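Local coordinates for protein alcohol dehydrogenase (Aeropyrum pernix, PDB 1H2B) that probably catalyses the NAD+-dependent oxidation of alcohols as a zinc-containing alcohol dehydrogenase, at residues B[41-46]-B[142-147]; B[103-108]-B[126-131]. All blocks are in the same frame, centred on the assembly; numbering follows the deposited sequence.

Both contacts lie in the GroES-like part of the chain, beside the zinc site of D109, C112 and C115, and their centres are about 10 Å apart. Contact 1 joins the start of strand 44-52 to the end of strand 140-143; contact 2 closes within the sequence between them and flanks the loop of that zinc site. R41 of contact 1 reaches across to contact 2, its NH1 forming a salt bridge of 2.7 Å with E127 OE1. S147 OG probably hydrogen-bonds A106 O, at 2.7 Å. Contact 2 is the one that reaches the pocket: the F128 side chain is about 4 Å from bound octanoic acid, against about 12 Å for that of R41.

Contact 1. Residues B[41-46]-B[142-147]; sequences RFDVIV and RTSHRS
R142 lays its guanidinium flat on one face of the F42 ring, planes 9° apart and CZ 4.0 Å from the ring centroid, a cation-pi stack. Its chain, extended from CG to NE, runs CD past F42 CB before the guanidinium covers CD1; NH1 is held by E39 and the carbonyl of R37. R41 CG packs on the opposite face of the ring. T143 pairs with V44 through two antiparallel backbone bonds, V44 N to T143 O (3.1 Å) and T143 N to V44 O (2.8 Å), while its CG2 lies beside V44 CB. D43 and V44 both face T143, a classic beta bulge where strand 44-52 joins strand 140-143 in the mixed sheet of the GroES-like domain. At S144, OG donates to a water (2.6 Å) that donates to R41 O and D43 OD2. H145 donates two hydrogen bonds to the D43 carboxylate, backbone N to the syn lone pair of OD1 (2.8 Å) and ND1 to OD2 (2.7 Å), fixing its rotation. D43 CG sits between its backbone N and carbonyl carbon (chi1 56°), which turns the carboxylate toward H145. Carboxylate and imidazole planes stand 43° apart, and H145 CB rests on V44 CG2.

Contact 2. Residues B[103-108]-B[126-131]; sequences LHPAVT and LEFPGL
P105 and F128 form the apolar centre, P105 CB resting against the far end of the ring, 3.4 Å from F128 CZ. Around them two loop segments of the GroES-like domain run roughly antiparallel and meet in a single beta bridge, V107 with E127, at the base of the loop that carries D109, C112 and C115, ligands of the second zinc. F128 CG stands anti to its own backbone N (chi1 -160°), a torsion that brings the ring over the P105 backbone, whose carbonyl O sits 3.6 Å above one ring face, toward the rim. F128 also lines the octanoic acid pocket and P105 touches D168, a ligand of the zinc beside that pocket, which places this packing at the pocket wall. Replacing F128 with an alanine would probably leave P105 CB without its aromatic neighbour and open a gap beside the bound octanoic acid. Beyond the ring, V107 CG2 abuts P129 CD at 3.7 Å, the valine set roughly perpendicular to the proline. Nearer the T108 end, L126 CD1 presses on A106 CB at 3.4 Å, a close carbon-carbon approach, and also touches T108 CG2; the L126 chi2 of 19°, far from staggered, suggests some strain. Both hydrogen bonds of the bridge are nearly straight, 173° at the hydrogen: V107 N to E127 O (2.8 Å) and E127 N to V107 O (3.1 Å), the carboxylate of E127 being taken by R41. At the polar edge near P129 a water donates to both P105 O and P129 O, each at 2.8 Å.

Contact 1. Residues B[41-46]-B[142-147]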
loop_
_atom_site.group_PDB
_atom_site.type_symbol
_atom_site.label_atom_id
_atom_site.label_comp_id
_atom_site.label_asym_id
_atom_site.label_seq_id
_atom_site.Cartn_x
_atom_site.Cartn_y
_atom_site.Cartn_z
ATOM N N ARG B 41 22.634 -15.783 23.596
ATOM C CA ARG B 41 21.527 -14.916 23.216
ATOM C C ARG B 41 20.494 -14.827 24.328
ATOM O O ARG B 41 19.648 -13.919 24.323
ATOM C CB ARG B 41 20.844 -15.405 21.938
ATOM C CG ARG B 41 19.966 -16.647 22.187
ATOM C CD ARG B 41 19.530 -17.401 20.939
ATOM N NE ARG B 41 19.123 -16.512 19.851
ATOM C CZ ARG B 41 18.402 -16.887 18.796
ATOM N NH1 ARG B 41 17.974 -18.142 18.678
ATOM N NH2 ARG B 41 18.097 -16.003 17.859
ATOM N N PHE B 42 20.572 -15.755 25.292
ATOM C CA PHE B 42 19.694 -15.680 26.445
ATOM C C PHE B 42 20.307 -14.801 27.495
ATOM O O PHE B 42 20.885 -15.276 28.483
ATOM C CB PHE B 42 19.390 -17.093 26.961
ATOM C CG PHE B 42 18.668 -17.915 25.950
ATOM C CD1 PHE B 42 19.358 -18.877 25.214
ATOM C CD2 PHE B 42 17.311 -17.702 25.713
ATOM C CE1 PHE B 42 18.660 -19.629 24.224
ATOM C CE2 PHE B 42 16.624 -18.424 24.739
ATOM C CZ PHE B 42 17.317 -19.399 23.993
ATOM N N ASP B 43 20.186 -13.494 27.282
ATOM C CA ASP B 43 20.903 -12.552 28.124
ATOM C C ASP B 43 19.961 -11.853 29.133
ATOM O O ASP B 43 20.346 -10.891 29.799
ATOM C CB ASP B 43 21.654 -11.544 27.262
ATOM C CG ASP B 43 20.753 -10.806 26.293
ATOM O OD1 ASP B 43 19.504 -10.940 26.403
ATOM O OD2 ASP B 43 21.219 -10.100 25.378
ATOM N N VAL B 44 18.745 -12.384 29.294
ATOM C CA VAL B 44 17.820 -11.883 30.310
ATOM C C VAL B 44 17.113 -13.038 30.985
ATOM O O VAL B 44 16.685 -13.954 30.316
ATOM C CB VAL B 44 16.698 -10.960 29.711
ATOM C CG1 VAL B 44 15.655 -10.599 30.762
ATOM C CG2 VAL B 44 17.315 -9.704 29.108
ATOM N N ILE B 45 17.051 -13.008 32.310
ATOM C CA ILE B 45 16.140 -13.918 33.027
ATOM C C ILE B 45 15.040 -13.105 33.711
ATOM O O ILE B 45 15.294 -12.098 34.381
ATOM C CB ILE B 45 16.899 -14.816 34.044
ATOM C CG1 ILE B 45 17.826 -15.756 33.284
ATOM C CG2 ILE B 45 15.876 -15.621 34.908
ATOM C CD1 ILE B 45 18.869 -16.440 34.178
ATOM N N VAL B 46 13.793 -13.564 33.540
ATOM C CA VAL B 46 12.627 -12.917 34.105
ATOM C C VAL B 46 12.023 -13.792 35.176
ATOM O O VAL B 46 11.946 -15.009 35.005
ATOM C CB VAL B 46 11.570 -12.675 32.973
ATOM C CG1 VAL B 46 10.264 -12.184 33.522
ATOM C CG2 VAL B 46 12.144 -11.700 31.946
ATOM N N ARG B 142 14.390 -17.695 30.912
ATOM C CA ARG B 142 15.361 -16.963 30.110
ATOM C C ARG B 142 14.811 -16.526 28.755
ATOM O O ARG B 142 13.956 -17.219 28.124
ATOM C CB ARG B 142 16.684 -17.734 30.005
ATOM C CG ARG B 142 16.654 -19.010 29.181
ATOM C CD ARG B 142 17.982 -19.754 29.178
ATOM N NE ARG B 142 18.003 -20.765 28.132
ATOM C CZ ARG B 142 19.128 -21.311 27.662
ATOM N NH1 ARG B 142 20.317 -20.975 28.181
ATOM N NH2 ARG B 142 19.083 -22.233 26.691
ATOM N N THR B 143 15.308 -15.369 28.308
ATOM C CA THR B 143 14.886 -14.821 27.030
ATOM C C THR B 143 15.973 -13.891 26.523
ATOM O O THR B 143 17.023 -13.814 27.162
ATOM C CB THR B 143 13.495 -14.142 27.184
ATOM O OG1 THR B 143 13.057 -13.746 25.886
ATOM C CG2 THR B 143 13.560 -12.861 28.013
ATOM N N SER B 144 15.695 -13.162 25.431
ATOM C CA SER B 144 16.642 -12.183 24.858
ATOM C C SER B 144 16.165 -10.778 25.198
ATOM O O SER B 144 14.977 -10.487 25.254
ATOM C CB SER B 144 16.704 -12.305 23.351
ATOM O OG SER B 144 17.398 -11.172 22.784
ATOM N N HIS B 145 17.117 -9.858 25.430
ATOM C CA HIS B 145 16.739 -8.473 25.665
ATOM C C HIS B 145 15.960 -7.922 24.460
ATOM O O HIS B 145 15.141 -7.015 24.654
ATOM C CB HIS B 145 17.994 -7.577 25.930
ATOM C CG HIS B 145 18.801 -7.305 24.707
ATOM N ND1 HIS B 145 19.809 -8.136 24.279
ATOM C CD2 HIS B 145 18.729 -6.301 23.791
ATOM C CE1 HIS B 145 20.320 -7.671 23.151
ATOM N NE2 HIS B 145 19.693 -6.553 22.844
ATOM N N ARG B 146 16.183 -8.506 23.277
ATOM C CA ARG B 146 15.466 -8.072 22.065
ATOM C C ARG B 146 13.961 -8.387 22.168
ATOM O O ARG B 146 13.172 -7.817 21.410
ATOM C CB ARG B 146 16.019 -8.698 20.793
ATOM C CG ARG B 146 17.381 -8.121 20.440
ATOM C CD ARG B 146 17.893 -8.655 19.115
ATOM N NE ARG B 146 17.493 -7.721 18.065
ATOM C CZ ARG B 146 16.542 -7.946 17.170
ATOM N NH1 ARG B 146 15.887 -9.093 17.155
ATOM N NH2 ARG B 146 16.257 -7.021 16.274
ATOM N N SER B 147 13.571 -9.259 23.088
ATOM C CA SER B 147 12.163 -9.654 23.222
ATOM C C SER B 147 11.465 -8.833 24.283
ATOM O O SER B 147 10.274 -8.965 24.504
ATOM C CB SER B 147 12.076 -11.154 23.630
ATOM O OG SER B 147 12.810 -11.962 22.738
HETATM O O HOH W 1 19.992 -11.632 22.910
#

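Contact 2. Residues B[103-108]-B[126-131]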
loop_
_atom_site.group_PDB
_atom_site.type_symbol
_atom_site.label_atom_id
_atom_site.label_comp_id
_atom_site.label_asym_id
_atom_site.label_seq_id
_atom_site.Cartn_x
_atom_site.Cartn_y
_atom_site.Cartn_z
ATOM N N LEU B 103 6.942 -9.811 27.404
ATOM C CA LEU B 103 7.856 -10.479 26.482
ATOM C C LEU B 103 7.262 -10.801 25.146
ATOM O O LEU B 103 6.244 -11.511 25.049
ATOM C CB LEU B 103 8.425 -11.790 27.081
ATOM C CG LEU B 103 9.069 -11.607 28.457
ATOM C CD1 LEU B 103 9.609 -12.970 28.998
ATOM C CD2 LEU B 103 10.225 -10.633 28.362
ATOM N N HIS B 104 7.917 -10.331 24.078
ATOM C CA HIS B 104 7.591 -10.836 22.751
ATOM C C HIS B 104 7.947 -12.325 22.687
ATOM O O HIS B 104 8.970 -12.735 23.228
ATOM C CB HIS B 104 8.410 -10.097 21.703
ATOM C CG HIS B 104 7.971 -10.393 20.308
ATOM N ND1 HIS B 104 8.330 -11.549 19.653
ATOM C CD2 HIS B 104 7.116 -9.737 19.494
ATOM C CE1 HIS B 104 7.724 -11.594 18.471
ATOM N NE2 HIS B 104 6.985 -10.493 18.351
ATOM N N PRO B 105 7.073 -13.165 22.141
ATOM C CA PRO B 105 7.336 -14.604 22.280
ATOM C C PRO B 105 8.492 -15.146 21.471
ATOM O O PRO B 105 8.877 -16.278 21.734
ATOM C CB PRO B 105 5.995 -15.262 21.885
ATOM C CG PRO B 105 5.176 -14.190 21.241
ATOM C CD PRO B 105 5.769 -12.874 21.508
ATOM N N ALA B 106 9.018 -14.417 20.489
ATOM C CA ALA B 106 10.139 -14.882 19.663
ATOM C C ALA B 106 11.458 -14.391 20.242
ATOM O O ALA B 106 11.550 -13.258 20.717
ATOM C CB ALA B 106 10.008 -14.314 18.253
ATOM N N VAL B 107 12.453 -15.257 20.258
ATOM C CA VAL B 107 13.798 -14.883 20.618
ATOM C C VAL B 107 14.593 -14.896 19.308
ATOM O O VAL B 107 14.762 -15.950 18.685
ATOM C CB VAL B 107 14.375 -15.899 21.656
ATOM C CG1 VAL B 107 15.908 -15.682 21.785
ATOM C CG2 VAL B 107 13.697 -15.723 22.991
ATOM N N THR B 108 15.056 -13.724 18.870
ATOM C CA THR B 108 15.665 -13.568 17.539
ATOM C C THR B 108 17.064 -12.938 17.602
ATOM O O THR B 108 17.374 -12.260 18.557
ATOM C CB THR B 108 14.765 -12.679 16.627
ATOM O OG1 THR B 108 14.608 -11.403 17.243
ATOM C CG2 THR B 108 13.333 -13.225 16.560
ATOM N N LEU B 126 15.180 -18.311 14.686
ATOM C CA LEU B 126 14.121 -18.098 15.674
ATOM C C LEU B 126 13.996 -19.247 16.677
ATOM O O LEU B 126 13.949 -20.419 16.310
ATOM C CB LEU B 126 12.780 -17.958 14.929
ATOM C CG LEU B 126 11.581 -17.462 15.724
ATOM C CD1 LEU B 126 11.973 -16.771 16.967
ATOM C CD2 LEU B 126 10.950 -16.446 14.828
ATOM N N GLU B 127 13.925 -18.879 17.954
ATOM C CA GLU B 127 13.582 -19.809 19.046
ATOM C C GLU B 127 12.352 -19.212 19.731
ATOM O O GLU B 127 12.124 -18.006 19.613
ATOM C CB GLU B 127 14.764 -19.856 20.007
ATOM C CG GLU B 127 16.000 -20.444 19.326
ATOM C CD GLU B 127 17.083 -20.898 20.289
ATOM O OE1 GLU B 127 18.056 -20.134 20.492
ATOM O OE2 GLU B 127 16.967 -22.019 20.830
ATOM N N PHE B 128 11.533 -20.048 20.357
ATOM C CA PHE B 128 10.229 -19.579 20.806
ATOM C C PHE B 128 9.962 -20.238 22.143
ATOM O O PHE B 128 9.479 -21.403 22.192
ATOM C CB PHE B 128 9.190 -19.956 19.722
ATOM C CG PHE B 128 7.887 -19.172 19.752
ATOM C CD1 PHE B 128 7.523 -18.372 18.669
ATOM C CD2 PHE B 128 6.971 -19.347 20.772
ATOM C CE1 PHE B 128 6.306 -17.680 18.669
ATOM C CE2 PHE B 128 5.740 -18.678 20.777
ATOM C CZ PHE B 128 5.411 -17.830 19.713
ATOM N N PRO B 129 10.284 -19.560 23.259
ATOM C CA PRO B 129 9.992 -20.103 24.589
ATOM C C PRO B 129 8.539 -20.616 24.727
ATOM O O PRO B 129 7.554 -19.964 24.366
ATOM C CB PRO B 129 10.249 -18.929 25.510
ATOM C CG PRO B 129 11.436 -18.210 24.796
ATOM C CD PRO B 129 11.000 -18.269 23.342
ATOM N N GLY B 130 8.435 -21.853 25.206
ATOM C CA GLY B 130 7.123 -22.449 25.341
ATOM C C GLY B 130 6.684 -23.263 24.149
ATOM O O GLY B 130 5.779 -24.081 24.294
ATOM N N LEU B 131 7.247 -23.024 22.969
ATOM C CA LEU B 131 6.799 -23.746 21.776
ATOM C C LEU B 131 7.771 -24.845 21.472
ATOM O O LEU B 131 7.368 -25.972 21.269
ATOM C CB LEU B 131 6.738 -22.847 20.539
ATOM C CG LEU B 131 5.339 -22.428 20.099
ATOM C CD1 LEU B 131 4.615 -23.556 19.416
ATOM C CD2 LEU B 131 4.525 -21.907 21.287
HETATM O O HOH W 2 7.623 -17.233 24.048
#